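Local coordinates for malonyl CoA-acyl carrier protein transacylase (Burkholderia pseudomallei, PDB 3G87) that probably transfers the malonyl group from malonyl-CoA to holo-acyl carrier protein, as a member of the acyl transferase family, at residues A65-N70 with G103-E108. Numbering follows the deposited sequence.
Sequences ALYVVN and GCFDFE
A buried tyrosine hydroxyl, that of Y67, bonds to the backbone carbonyl of F107 and joins the first half of helix 59-81 to the first turn of helix 107-123. The two segments run closest at V68 and F107, whose CA atoms are 8.6 Å apart, a gap bridged by the side chains of Y67, V68 and F107. With CG anti to the backbone N (chi1 175°), the Y67 ring reaches out from the helix and brings OH to within 2.9 Å of F107 O. The hydroxyl is the donor; it meets the oxygen at a C=O...OH angle of 120°, tilted modestly out of the carbonyl plane, and the oxygen itself lies at the edge of the tyrosine ring. Alongside this bond the rings of Y67 and F107 run nearly parallel, planes at 20°, but slid so far apart that they hardly overlap; they touch through CE2 of Y67 and CE1 of F107, 3.8 Å apart. CG1 of V68 lies at the edge of the F107 ring, 4.2 Å from CZ. F105 comes from the loop before the helix and brings CE1 to 4.2 Å from the Y67 OH. Between the two phenylalanines, D106 is the N-cap of helix 107-123: its side chain caps a backbone N, and OD1 also bonds T109 OG1. Y67 further packs on F96 and L100 of helix 94-101, near but not touching G90, S92 and G94, which fit the nucleophile elbow expected in this family; the contact thus probably belongs to the packing behind that turn. The one hydrogen bond between the segments pairs a tyrosine hydroxyl with a main-chain carbonyl in an otherwise largely apolar contact, satisfying the buried hydroxyl's proton and tying the ring to the start of helix 107-123.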
loop_
_atom_site.group_PDB
_atom_site.type_symbol
_atom_site.label_atom_id
_atom_site.label_comp_id
_atom_site.label_asym_id
_atom_site.label_seq_id
_atom_site.Cartn_x
_atom_site.Cartn_y
_atom_site.Cartn_z
ATOM N N ALA A 65 4.316 -10.356 5.117
ATOM C CA ALA A 65 3.602 -11.298 4.236
ATOM C C ALA A 65 3.349 -10.727 2.860
ATOM O O ALA A 65 3.685 -11.342 1.855
ATOM C CB ALA A 65 2.290 -11.719 4.860
ATOM N N LEU A 66 2.741 -9.554 2.810
ATOM C CA LEU A 66 2.523 -8.852 1.550
ATOM C C LEU A 66 3.801 -8.628 0.770
ATOM O O LEU A 66 3.883 -8.986 -0.410
ATOM C CB LEU A 66 1.837 -7.516 1.816
ATOM C CG LEU A 66 0.393 -7.673 2.310
ATOM C CD1 LEU A 66 -0.122 -6.304 2.792
ATOM C CD2 LEU A 66 -0.535 -8.293 1.239
ATOM N N TYR A 67 4.801 -8.072 1.440
ATOM C CA TYR A 67 6.051 -7.715 0.803
ATOM C C TYR A 67 6.690 -8.906 0.118
ATOM O O TYR A 67 7.125 -8.799 -1.035
ATOM C CB TYR A 67 7.041 -7.102 1.826
ATOM C CG TYR A 67 8.442 -6.808 1.258
ATOM C CD1 TYR A 67 8.710 -5.602 0.575
ATOM C CD2 TYR A 67 9.480 -7.729 1.397
ATOM C CE1 TYR A 67 9.978 -5.323 0.056
ATOM C CE2 TYR A 67 10.762 -7.488 0.838
ATOM C CZ TYR A 67 11.011 -6.270 0.208
ATOM O OH TYR A 67 12.265 -6.011 -0.315
ATOM N N VAL A 68 6.775 -10.025 0.827
ATOM C CA VAL A 68 7.495 -11.185 0.289
ATOM C C VAL A 68 6.679 -11.810 -0.842
ATOM O O VAL A 68 7.212 -12.165 -1.905
ATOM C CB VAL A 68 7.800 -12.221 1.390
ATOM C CG1 VAL A 68 8.518 -13.404 0.802
ATOM C CG2 VAL A 68 8.650 -11.582 2.496
ATOM N N VAL A 69 5.368 -11.913 -0.637
ATOM C CA VAL A 69 4.524 -12.405 -1.704
ATOM C C VAL A 69 4.542 -11.474 -2.918
ATOM O O VAL A 69 4.720 -11.946 -4.083
ATOM C CB VAL A 69 3.142 -12.802 -1.211
ATOM C CG1 VAL A 69 2.234 -13.184 -2.383
ATOM C CG2 VAL A 69 3.288 -14.031 -0.176
ATOM N N ASN A 70 4.420 -10.173 -2.691
ATOM C CA ASN A 70 4.503 -9.268 -3.817
ATOM C C ASN A 70 5.843 -9.462 -4.534
ATOM O O ASN A 70 5.889 -9.543 -5.753
ATOM C CB ASN A 70 4.388 -7.811 -3.353
ATOM C CG ASN A 70 3.008 -7.446 -2.897
ATOM O OD1 ASN A 70 2.050 -8.250 -2.962
ATOM N ND2 ASN A 70 2.876 -6.209 -2.414
ATOM N N GLY A 103 15.189 -0.881 -7.872
ATOM C CA GLY A 103 16.584 -1.090 -7.581
ATOM C C GLY A 103 17.063 -0.234 -6.436
ATOM O O GLY A 103 18.274 -0.122 -6.239
ATOM N N CYS A 104 16.138 0.330 -5.657
ATOM C CA CYS A 104 16.497 1.255 -4.563
ATOM C C CYS A 104 17.149 0.530 -3.382
ATOM O O CYS A 104 17.911 1.161 -2.665
ATOM C CB CYS A 104 15.292 2.067 -4.046
ATOM S SG CYS A 104 14.601 3.212 -5.291
ATOM N N PHE A 105 16.828 -0.758 -3.191
ATOM C CA PHE A 105 17.444 -1.603 -2.155
ATOM C C PHE A 105 17.342 -3.031 -2.610
ATOM O O PHE A 105 16.638 -3.334 -3.578
ATOM C CB PHE A 105 16.848 -1.417 -0.710
ATOM C CG PHE A 105 15.351 -1.179 -0.664
ATOM C CD1 PHE A 105 14.458 -2.184 -0.993
ATOM C CD2 PHE A 105 14.852 0.089 -0.323
ATOM C CE1 PHE A 105 13.058 -1.951 -1.004
ATOM C CE2 PHE A 105 13.467 0.361 -0.320
ATOM C CZ PHE A 105 12.562 -0.693 -0.638
ATOM N N ASP A 106 17.988 -3.930 -1.942
ATOM C CA ASP A 106 17.793 -5.318 -2.264
ATOM C C ASP A 106 16.652 -5.952 -1.491
ATOM O O ASP A 106 16.049 -5.324 -0.705
ATOM C CB ASP A 106 19.082 -6.112 -2.171
ATOM C CG ASP A 106 19.659 -6.175 -0.816
ATOM O OD1 ASP A 106 19.044 -5.946 0.161
ATOM O OD2 ASP A 106 20.780 -6.513 -0.728
ATOM N N PHE A 107 16.393 -7.212 -1.745
ATOM C CA PHE A 107 15.269 -7.921 -1.170
ATOM C C PHE A 107 15.293 -7.941 0.348
ATOM O O PHE A 107 14.346 -7.626 0.960
ATOM C CB PHE A 107 15.151 -9.311 -1.757
ATOM C CG PHE A 107 14.169 -10.184 -1.077
ATOM C CD1 PHE A 107 12.829 -9.999 -1.233
ATOM C CD2 PHE A 107 14.584 -11.206 -0.281
ATOM C CE1 PHE A 107 11.963 -10.803 -0.619
ATOM C CE2 PHE A 107 13.701 -11.996 0.323
ATOM C CZ PHE A 107 12.392 -11.792 0.156
ATOM N N GLU A 108 16.414 -8.283 0.924
ATOM C CA GLU A 108 16.577 -8.321 2.348
ATOM C C GLU A 108 16.446 -6.971 2.999
ATOM O O GLU A 108 15.930 -6.857 4.053
ATOM C CB GLU A 108 17.931 -8.908 2.730
ATOM C CG GLU A 108 18.044 -10.361 2.649
ATOM C CD GLU A 108 19.491 -10.837 2.489
ATOM O OE1 GLU A 108 20.293 -10.127 1.905
ATOM O OE2 GLU A 108 19.819 -11.913 2.959
#